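Local structure of nickel-dependent hydrogenase large subunit (Allochromatium vinosum, 3MYR) at residues Gln198-Thr201 and Ala202-His205; Ser292-Pro295 and Ala296-Leu299; Gln404-Glu407 and Leu408-Thr412; Asp459-Thr462 and Phe463-Leu467. The protein forms the nickel- and iron-bearing large subunit of a membrane-bound [NiFe] hydrogenase, which oxidises molecular hydrogen and passes the electrons to an acceptor. One frame throughout, in Å; residues are numbered along the deposited sequence.

Interaction 1: residues Gln198-Thr201 and Ala202-His205; sequences QRDT and AKFH
Lys203 N and Phe204 N bond to the carbonyls three residues back, Asp200 O at 3.1 Å and Thr201 O at 3.0 Å, whereas Ala202 N still makes the i to i+4 bond to Gln198 O; helical hydrogen bonding thus tightens for a turn where helix 181-201 gives way to helix 203-209. Both shorter bonds reach their carbonyl from above its plane, 53° out of it for Lys203 N. Thr201 O also accepts from a water at 2.9 Å, and that water accepts from His205 N, at 2.9 Å as well, so the amide one turn on is reached through solvent. The same water lies above one face of the His205 imidazole, toward its rim. On the outer side Asp200 and Lys203 run side by side in the same direction. The lysine chain is extended beyond CG, its methylenes resting on Asp200 O with CG 3.3 Å away, and NZ ends 3.8 Å from Asp200 OD2 in a long salt bridge between two partly exposed residues, where a charged pair can also meet solvent. Phe204 does the opposite: with CG anti to the backbone N (chi1 -167°), its ring packs between helices 86-112 and 236-265, on Leu94, Ala98, Val242, Ile246 and Met249. Gln198 NE2 bonds to Thr22 O of the small subunit, and Arg199 forms a salt bridge to Glu30 of that chain. The side chain of His205, held by Met95 O and Asn212, lies about 11 Å from the bound Ni-Fe centre. This is a water-bridged junction between consecutive helices at the large-small subunit interface.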
loop_
_atom_site.group_PDB
_atom_site.type_symbol
_atom_site.label_atom_id
_atom_site.label_comp_id
_atom_site.label_asym_id
_atom_site.label_seq_id
_atom_site.Cartn_x
_atom_site.Cartn_y
_atom_site.Cartn_z
ATOM N N GLN B 198 -6.789 11.631 6.665
ATOM C CA GLN B 198 -6.659 10.227 6.207
ATOM C C GLN B 198 -7.059 9.225 7.282
ATOM O O GLN B 198 -7.658 8.211 6.985
ATOM C CB GLN B 198 -5.286 9.925 5.607
ATOM C CG GLN B 198 -4.068 10.030 6.526
ATOM C CD GLN B 198 -3.909 8.875 7.487
ATOM O OE1 GLN B 198 -4.328 7.713 7.231
ATOM N NE2 GLN B 198 -3.322 9.188 8.620
ATOM N N ARG B 199 -6.770 9.532 8.547
ATOM C CA ARG B 199 -6.995 8.569 9.613
ATOM C C ARG B 199 -8.472 8.578 9.978
ATOM O O ARG B 199 -9.031 7.546 10.377
ATOM C CB ARG B 199 -6.128 8.832 10.864
ATOM C CG ARG B 199 -6.385 10.192 11.610
ATOM C CD ARG B 199 -5.407 10.272 12.855
ATOM N NE ARG B 199 -4.004 10.144 12.414
ATOM C CZ ARG B 199 -3.182 11.191 12.234
ATOM N NH1 ARG B 199 -1.934 10.993 11.805
ATOM N NH2 ARG B 199 -3.568 12.419 12.622
ATOM N N ASP B 200 -9.124 9.681 9.721
ATOM C CA ASP B 200 -10.576 9.641 9.753
ATOM C C ASP B 200 -11.242 8.858 8.631
ATOM O O ASP B 200 -12.130 8.021 8.862
ATOM C CB ASP B 200 -11.112 11.048 9.767
ATOM C CG ASP B 200 -11.722 11.361 11.098
ATOM O OD1 ASP B 200 -10.909 11.327 12.121
ATOM O OD2 ASP B 200 -13.030 11.348 11.114
ATOM N N THR B 201 -10.821 9.111 7.413
ATOM C CA THR B 201 -11.283 8.350 6.244
ATOM C C THR B 201 -11.147 6.802 6.368
ATOM O O THR B 201 -11.991 6.051 5.856
ATOM C CB THR B 201 -10.519 8.895 5.008
ATOM O OG1 THR B 201 -10.935 10.269 4.843
ATOM C CG2 THR B 201 -10.814 8.109 3.737
ATOM N N ALA B 202 -10.070 6.334 7.017
ATOM C CA ALA B 202 -9.827 4.919 7.215
ATOM C C ALA B 202 -10.932 4.221 8.000
ATOM O O ALA B 202 -11.028 2.980 7.967
ATOM C CB ALA B 202 -8.507 4.734 7.946
ATOM N N LYS B 203 -11.733 4.980 8.752
ATOM C CA LYS B 203 -12.888 4.381 9.497
ATOM C C LYS B 203 -13.897 3.751 8.552
ATOM O O LYS B 203 -14.666 2.879 8.952
ATOM C CB LYS B 203 -13.623 5.518 10.269
ATOM C CG LYS B 203 -12.765 6.051 11.427
ATOM C CD LYS B 203 -13.511 7.147 12.120
ATOM C CE LYS B 203 -12.643 7.626 13.309
ATOM N NZ LYS B 203 -13.451 8.792 13.826
ATOM N N PHE B 204 -13.900 4.200 7.285
ATOM C CA PHE B 204 -14.829 3.636 6.309
ATOM C C PHE B 204 -14.548 2.130 6.094
ATOM O O PHE B 204 -15.469 1.308 6.125
ATOM C CB PHE B 204 -14.616 4.345 4.945
ATOM C CG PHE B 204 -15.714 4.093 3.911
ATOM C CD1 PHE B 204 -16.788 4.971 3.784
ATOM C CD2 PHE B 204 -15.635 2.998 3.044
ATOM C CE1 PHE B 204 -17.755 4.799 2.770
ATOM C CE2 PHE B 204 -16.634 2.774 2.094
ATOM C CZ PHE B 204 -17.669 3.712 1.927
ATOM N N HIS B 205 -13.303 1.760 5.791
ATOM C CA HIS B 205 -12.984 0.332 5.726
ATOM C C HIS B 205 -13.239 -0.436 7.060
ATOM O O HIS B 205 -13.576 -1.635 7.033
ATOM C CB HIS B 205 -11.517 0.126 5.332
ATOM C CG HIS B 205 -11.250 0.430 3.897
ATOM N ND1 HIS B 205 -9.983 0.357 3.339
ATOM C CD2 HIS B 205 -12.105 0.741 2.884
ATOM C CE1 HIS B 205 -10.081 0.549 2.036
ATOM N NE2 HIS B 205 -11.350 0.807 1.737
HETATM O O HOH W 1 -11.395 3.572 4.480
#

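Interaction 2: residues Ser292-Pro295 and Ala296-Leu299; sequences SLDP and ATFL
Asp294 O accepts from Thr297 N at 2.9 Å and Pro295 O from Phe298 N at 3.3 Å, two successive i to i+3 bonds that wind the chain into a short 3-10 turn. Asp294 begins it: its CG lies anti to the backbone N (chi1 174°), which lets OD2 accept a hydrogen bond from Ala296 N (2.9 Å), the N-H coming from above the carboxylate plane. The same residue's carbonyl is gripped twice, since Thr297 OG1 donates to Asp294 O at 2.9 Å in the carbonyl plane, on a lone pair. A water donates to both Thr297 OG1 and Ser292 O, tying the turn to the preceding inverse gamma turn centred on Leu293. Proline suits the first turn, where no amide hydrogen is called for, and its CA sits 3.4 Å from the centroid of the Phe298 ring, 6° off the normal, a CH-pi contact. Leu293 CD2 approaches the ring obliquely, 3.9 Å from Phe298 CE2. With Phe298 cut back to alanine, Pro295 CA and Leu293 CD2 are likely to lose their apolar partner, uncovering this side of the turn. Packed against Pro288, the whole is a short 3-10 turn, tied to Asp294 by a side-chain bond, in the surface connection between strands 281-288 and 300-305.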
loop_
_atom_site.group_PDB
_atom_site.type_symbol
_atom_site.label_atom_id
_atom_site.label_comp_id
_atom_site.label_asym_id
_atom_site.label_seq_id
_atom_site.Cartn_x
_atom_site.Cartn_y
_atom_site.Cartn_z
ATOM N N SER B 292 -23.281 -8.106 -11.457
ATOM C CA SER B 292 -22.339 -8.890 -12.253
ATOM C C SER B 292 -21.065 -8.094 -12.680
ATOM O O SER B 292 -21.108 -6.865 -12.912
ATOM C CB SER B 292 -23.062 -9.515 -13.459
ATOM O OG SER B 292 -22.372 -9.219 -14.639
ATOM N N LEU B 293 -19.923 -8.779 -12.699
ATOM C CA LEU B 293 -18.632 -8.117 -12.985
ATOM C C LEU B 293 -18.470 -8.008 -14.509
ATOM O O LEU B 293 -17.609 -8.645 -15.110
ATOM C CB LEU B 293 -17.489 -8.933 -12.386
ATOM C CG LEU B 293 -16.282 -8.312 -11.669
ATOM C CD1 LEU B 293 -14.948 -8.706 -12.236
ATOM C CD2 LEU B 293 -16.383 -6.809 -11.369
ATOM N N ASP B 294 -19.346 -7.228 -15.136
ATOM C CA ASP B 294 -19.489 -7.220 -16.573
ATOM C C ASP B 294 -18.745 -5.995 -17.085
ATOM O O ASP B 294 -19.099 -4.863 -16.734
ATOM C CB ASP B 294 -20.965 -7.123 -16.906
ATOM C CG ASP B 294 -21.241 -6.969 -18.401
ATOM O OD1 ASP B 294 -22.440 -6.936 -18.726
ATOM O OD2 ASP B 294 -20.312 -6.854 -19.246
ATOM N N PRO B 295 -17.686 -6.214 -17.887
ATOM C CA PRO B 295 -16.867 -5.088 -18.370
ATOM C C PRO B 295 -17.661 -4.036 -19.107
ATOM O O PRO B 295 -17.237 -2.889 -19.101
ATOM C CB PRO B 295 -15.881 -5.767 -19.354
ATOM C CG PRO B 295 -15.662 -7.103 -18.754
ATOM C CD PRO B 295 -17.113 -7.506 -18.335
ATOM N N ALA B 296 -18.804 -4.394 -19.718
ATOM C CA ALA B 296 -19.636 -3.361 -20.401
ATOM C C ALA B 296 -20.205 -2.320 -19.424
ATOM O O ALA B 296 -20.561 -1.227 -19.813
ATOM C CB ALA B 296 -20.784 -4.013 -21.300
ATOM N N THR B 297 -20.259 -2.633 -18.137
ATOM C CA THR B 297 -20.876 -1.714 -17.155
ATOM C C THR B 297 -19.818 -0.977 -16.308
ATOM O O THR B 297 -20.155 -0.283 -15.356
ATOM C CB THR B 297 -21.863 -2.490 -16.206
ATOM O OG1 THR B 297 -21.151 -3.397 -15.317
ATOM C CG2 THR B 297 -22.929 -3.269 -17.022
ATOM N N PHE B 298 -18.533 -1.185 -16.626
ATOM C CA PHE B 298 -17.437 -0.684 -15.788
ATOM C C PHE B 298 -17.423 0.855 -15.786
ATOM O O PHE B 298 -17.602 1.498 -16.807
ATOM C CB PHE B 298 -16.092 -1.205 -16.313
ATOM C CG PHE B 298 -15.742 -2.628 -15.892
ATOM C CD1 PHE B 298 -14.563 -3.228 -16.386
ATOM C CD2 PHE B 298 -16.538 -3.348 -15.000
ATOM C CE1 PHE B 298 -14.160 -4.514 -15.981
ATOM C CE2 PHE B 298 -16.189 -4.649 -14.602
ATOM C CZ PHE B 298 -14.975 -5.243 -15.105
ATOM N N LEU B 299 -17.139 1.460 -14.649
ATOM C CA LEU B 299 -16.733 2.865 -14.654
ATOM C C LEU B 299 -15.352 3.073 -15.372
ATOM O O LEU B 299 -15.215 3.931 -16.236
ATOM C CB LEU B 299 -16.692 3.390 -13.213
ATOM C CG LEU B 299 -16.163 4.823 -13.067
ATOM C CD1 LEU B 299 -17.099 5.733 -13.891
ATOM C CD2 LEU B 299 -16.279 5.182 -11.633
HETATM O O HOH W 2 -22.742 -4.855 -13.629
#

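Interaction 3: residues Gln404-Glu407 and Leu408-Thr412; sequences QARE and LVDST
Gln404 and Leu408 lie alongside each other, pointing the same way, and Gln404 CG touches Leu408 CD1 at 4.0 Å. The aliphatic part of the glutamine thereby extends the leucine's apolar surface, while its amide is carried onward by an extended chain (chi1 177°, chi2 -178°) to Asp442, which accepts from NE2. Beneath the side chains run regular alpha-helical bonds: Leu408 N meets Gln404 O at 2.9 Å, and Val409, Asp410 and Ser411 repeat the pattern to Ala405, Arg406 and Glu407. Thr412 adds a side-chain bond, OG1 giving its proton to Leu408 O at 2.8 Å; Thr412 N reaches that oxygen from the opposite face of the carbonyl plane. This lets a hydroxyl be buried with its proton satisfied inside the helix. Farther out, Arg406 and Asp410 share Tyr398, the arginine by a cation-pi contact and the aspartate by a hydrogen bond between Asp410 OD1 and Tyr398 OH, although Arg406 NH2 and Asp410 OD2 remain 5.7 Å apart. Branched Val409 packs against Val394 of helix 390-399, and small Ala405 meets both Leu397 of that helix and Ile439. Gln404 and Leu408 also meet Ile439, and Thr412 meets Leu435, which places helix 403-416 between helices 390-399 and 426-456.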
loop_
_atom_site.group_PDB
_atom_site.type_symbol
_atom_site.label_atom_id
_atom_site.label_comp_id
_atom_site.label_asym_id
_atom_site.label_seq_id
_atom_site.Cartn_x
_atom_site.Cartn_y
_atom_site.Cartn_z
ATOM N N GLN B 404 -17.355 13.444 -17.954
ATOM C CA GLN B 404 -16.721 14.162 -16.875
ATOM C C GLN B 404 -15.180 14.146 -17.044
ATOM O O GLN B 404 -14.543 15.199 -16.879
ATOM C CB GLN B 404 -17.123 13.568 -15.518
ATOM C CG GLN B 404 -16.443 14.218 -14.346
ATOM C CD GLN B 404 -16.829 13.576 -13.019
ATOM O OE1 GLN B 404 -17.186 12.385 -12.969
ATOM N NE2 GLN B 404 -16.782 14.359 -11.954
ATOM N N ALA B 405 -14.610 12.985 -17.415
ATOM C CA ALA B 405 -13.165 12.896 -17.624
ATOM C C ALA B 405 -12.707 13.849 -18.720
ATOM O O ALA B 405 -11.657 14.488 -18.611
ATOM C CB ALA B 405 -12.728 11.454 -17.947
ATOM N N ARG B 406 -13.497 13.964 -19.780
ATOM C CA ARG B 406 -13.152 14.815 -20.874
ATOM C C ARG B 406 -13.147 16.277 -20.371
ATOM O O ARG B 406 -12.273 17.065 -20.715
ATOM C CB ARG B 406 -14.241 14.680 -21.923
ATOM C CG ARG B 406 -13.766 14.467 -23.291
ATOM C CD ARG B 406 -13.647 12.995 -23.526
ATOM N NE ARG B 406 -14.215 12.612 -24.816
ATOM C CZ ARG B 406 -13.632 12.774 -26.006
ATOM N NH1 ARG B 406 -14.286 12.353 -27.085
ATOM N NH2 ARG B 406 -12.445 13.388 -26.139
ATOM N N GLU B 407 -14.167 16.651 -19.619
ATOM C CA GLU B 407 -14.288 18.006 -19.084
ATOM C C GLU B 407 -13.113 18.327 -18.155
ATOM O O GLU B 407 -12.540 19.391 -18.225
ATOM C CB GLU B 407 -15.547 18.058 -18.266
ATOM C CG GLU B 407 -16.228 19.404 -17.967
ATOM C CD GLU B 407 -17.729 19.182 -17.504
ATOM O OE1 GLU B 407 -18.654 19.857 -18.045
ATOM O OE2 GLU B 407 -18.002 18.300 -16.624
ATOM N N LEU B 408 -12.759 17.396 -17.290
ATOM C CA LEU B 408 -11.684 17.655 -16.338
ATOM C C LEU B 408 -10.357 17.736 -17.069
ATOM O O LEU B 408 -9.537 18.531 -16.702
ATOM C CB LEU B 408 -11.569 16.552 -15.278
ATOM C CG LEU B 408 -12.697 16.509 -14.238
ATOM C CD1 LEU B 408 -12.639 15.146 -13.465
ATOM C CD2 LEU B 408 -12.576 17.743 -13.299
ATOM N N VAL B 409 -10.092 16.814 -17.997
ATOM C CA VAL B 409 -8.838 16.840 -18.730
ATOM C C VAL B 409 -8.741 18.156 -19.556
ATOM O O VAL B 409 -7.749 18.885 -19.452
ATOM C CB VAL B 409 -8.623 15.591 -19.630
ATOM C CG1 VAL B 409 -7.495 15.863 -20.606
ATOM C CG2 VAL B 409 -8.297 14.301 -18.757
ATOM N N ASP B 410 -9.781 18.461 -20.325
ATOM C CA ASP B 410 -9.837 19.731 -21.086
ATOM C C ASP B 410 -9.703 20.978 -20.229
ATOM O O ASP B 410 -8.945 21.856 -20.581
ATOM C CB ASP B 410 -11.090 19.846 -21.976
ATOM C CG ASP B 410 -11.097 18.787 -23.093
ATOM O OD1 ASP B 410 -9.999 18.222 -23.397
ATOM O OD2 ASP B 410 -12.188 18.527 -23.669
ATOM N N SER B 411 -10.428 21.075 -19.119
ATOM C CA SER B 411 -10.293 22.267 -18.297
ATOM C C SER B 411 -8.912 22.316 -17.580
ATOM O O SER B 411 -8.321 23.377 -17.463
ATOM C CB SER B 411 -11.452 22.410 -17.305
ATOM O OG SER B 411 -11.239 21.453 -16.294
ATOM N N THR B 412 -8.336 21.160 -17.225
ATOM C CA THR B 412 -6.992 21.179 -16.689
ATOM C C THR B 412 -5.963 21.673 -17.703
ATOM O O THR B 412 -5.117 22.554 -17.382
ATOM C CB THR B 412 -6.584 19.783 -16.207
ATOM O OG1 THR B 412 -7.450 19.389 -15.127
ATOM C CG2 THR B 412 -5.107 19.709 -15.820
#

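Interaction 4: residues Asp459-Thr462 and Phe463-Leu467; sequences DTKT and FNETL
Lys461 NZ bonds to Phe463 O at 2.8 Å and to Glu465 OE1 at 3.1 Å, the latter a salt bridge, and this one ammonium group carries the close part of the contact. The carbonyl is approached nearly along its axis (C=O...N angle 163°), whereas the carboxylate is met from above its plane. The length of lysine suits this: CG is anti to the backbone N (chi1 -174°), and bends at chi2 and chi4 curl the chain forward, also setting CE 3.3 Å from Phe463 O. Glu465 crosses it at about a right angle. Asp204 of the small subunit forms a further salt bridge to NZ and accepts a hydrogen bond from Thr462 N, so the positive charge is placed between carboxylates of two chains. Were Lys461 replaced by a methionine, Glu465 and Asp204 of the small subunit would probably be left without their cationic mate and Phe463 O without this donor. The looser side is that of Glu465, which is otherwise turned to solvent. Phe463, by contrast, is buried, edge-to-face with Phe203 of the small subunit. Ahead of the lysine, Asp459 OD1 accepts from Lys461 N at 3.1 Å in an Asx turn that shapes the chain there. Backbone bonds from Thr462 to Val222 and from Asn464 to Gly220 fix this connection between helix 426-456 and strand 476-485.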
loop_
_atom_site.group_PDB
_atom_site.type_symbol
_atom_site.label_atom_id
_atom_site.label_comp_id
_atom_site.label_asym_id
_atom_site.label_seq_id
_atom_site.Cartn_x
_atom_site.Cartn_y
_atom_site.Cartn_z
ATOM N N ASP B 459 -33.955 -6.385 -0.181
ATOM C CA ASP B 459 -32.825 -7.290 -0.440
ATOM C C ASP B 459 -31.692 -6.972 0.553
ATOM O O ASP B 459 -30.969 -5.944 0.416
ATOM C CB ASP B 459 -32.325 -7.157 -1.899
ATOM C CG ASP B 459 -31.118 -8.085 -2.203
ATOM O OD1 ASP B 459 -30.851 -9.008 -1.374
ATOM O OD2 ASP B 459 -30.399 -7.867 -3.240
ATOM N N THR B 460 -31.557 -7.804 1.586
ATOM C CA THR B 460 -30.480 -7.566 2.552
ATOM C C THR B 460 -29.423 -8.665 2.431
ATOM O O THR B 460 -28.625 -8.867 3.329
ATOM C CB THR B 460 -30.996 -7.484 3.993
ATOM O OG1 THR B 460 -31.691 -8.690 4.317
ATOM C CG2 THR B 460 -31.970 -6.356 4.186
ATOM N N LYS B 461 -29.449 -9.409 1.329
ATOM C CA LYS B 461 -28.466 -10.436 1.151
ATOM C C LYS B 461 -27.029 -9.855 0.911
ATOM O O LYS B 461 -26.875 -8.894 0.148
ATOM C CB LYS B 461 -28.950 -11.279 -0.019
ATOM C CG LYS B 461 -28.130 -12.511 -0.307
ATOM C CD LYS B 461 -28.982 -13.720 -0.015
ATOM C CE LYS B 461 -28.208 -14.999 -0.295
ATOM N NZ LYS B 461 -27.693 -15.555 1.000
ATOM N N THR B 462 -25.994 -10.487 1.483
ATOM C CA THR B 462 -24.617 -10.002 1.317
ATOM C C THR B 462 -23.650 -11.145 0.974
ATOM O O THR B 462 -22.461 -10.906 0.697
ATOM C CB THR B 462 -24.099 -9.292 2.634
ATOM O OG1 THR B 462 -24.475 -10.095 3.766
ATOM C CG2 THR B 462 -24.691 -7.871 2.812
ATOM N N PHE B 463 -24.147 -12.383 0.896
ATOM C CA PHE B 463 -23.237 -13.519 0.694
ATOM C C PHE B 463 -23.908 -14.655 -0.025
ATOM O O PHE B 463 -24.976 -15.135 0.400
ATOM C CB PHE B 463 -22.708 -13.981 2.071
ATOM C CG PHE B 463 -21.829 -15.199 2.012
ATOM C CD1 PHE B 463 -22.293 -16.436 2.470
ATOM C CD2 PHE B 463 -20.526 -15.111 1.547
ATOM C CE1 PHE B 463 -21.415 -17.590 2.465
ATOM C CE2 PHE B 463 -19.671 -16.267 1.466
ATOM C CZ PHE B 463 -20.137 -17.497 1.935
ATOM N N ASN B 464 -23.289 -15.102 -1.113
ATOM C CA ASN B 464 -23.807 -16.211 -1.898
ATOM C C ASN B 464 -23.079 -17.449 -1.306
ATOM O O ASN B 464 -21.852 -17.600 -1.476
ATOM C CB ASN B 464 -23.393 -15.979 -3.362
ATOM C CG ASN B 464 -23.795 -17.135 -4.300
ATOM O OD1 ASN B 464 -23.658 -17.061 -5.557
ATOM N ND2 ASN B 464 -24.156 -18.211 -3.716
ATOM N N GLU B 465 -23.789 -18.254 -0.510
ATOM C CA GLU B 465 -23.186 -19.424 0.120
ATOM C C GLU B 465 -23.086 -20.672 -0.771
ATOM O O GLU B 465 -22.538 -21.710 -0.352
ATOM C CB GLU B 465 -23.932 -19.807 1.415
ATOM C CG GLU B 465 -25.413 -20.433 1.239
ATOM C CD GLU B 465 -26.568 -19.420 0.729
ATOM O OE1 GLU B 465 -26.362 -18.224 0.295
ATOM O OE2 GLU B 465 -27.758 -19.868 0.743
ATOM N N THR B 466 -23.656 -20.614 -1.966
ATOM C CA THR B 466 -23.979 -21.887 -2.639
ATOM C C THR B 466 -22.699 -22.747 -2.950
ATOM O O THR B 466 -22.699 -23.984 -2.801
ATOM C CB THR B 466 -25.040 -21.741 -3.834
ATOM O OG1 THR B 466 -24.441 -22.105 -5.068
ATOM C CG2 THR B 466 -25.747 -20.382 -3.965
ATOM N N LEU B 467 -21.578 -22.093 -3.269
ATOM C CA LEU B 467 -20.344 -22.834 -3.577
ATOM C C LEU B 467 -19.269 -22.632 -2.477
ATOM O O LEU B 467 -18.064 -22.775 -2.725
ATOM C CB LEU B 467 -19.768 -22.483 -4.969
ATOM C CG LEU B 467 -20.683 -22.871 -6.161
ATOM C CD1 LEU B 467 -20.132 -22.475 -7.496
ATOM C CD2 LEU B 467 -21.141 -24.350 -6.191
#

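In the fold
All four are local contacts, met in series along one chain; none touches another. Interaction 1 lies nearest the active site, the side chain of His205 lying about 9 Å from that of Cys64, a predicted metal ligand, and about 13 Å from the Fe3-S4 cluster. Interactions 2, 3 and 4 lie away from the metal and cofactor sites. Interactions 1 and 4, with centres 27 Å apart, both meet the small subunit, whereas 2 and 3 touch no other chain. The latter two approach each other most nearly, about 7 Å between nearest atoms; interactions 3 and 4 are farthest apart, 39 Å between centres.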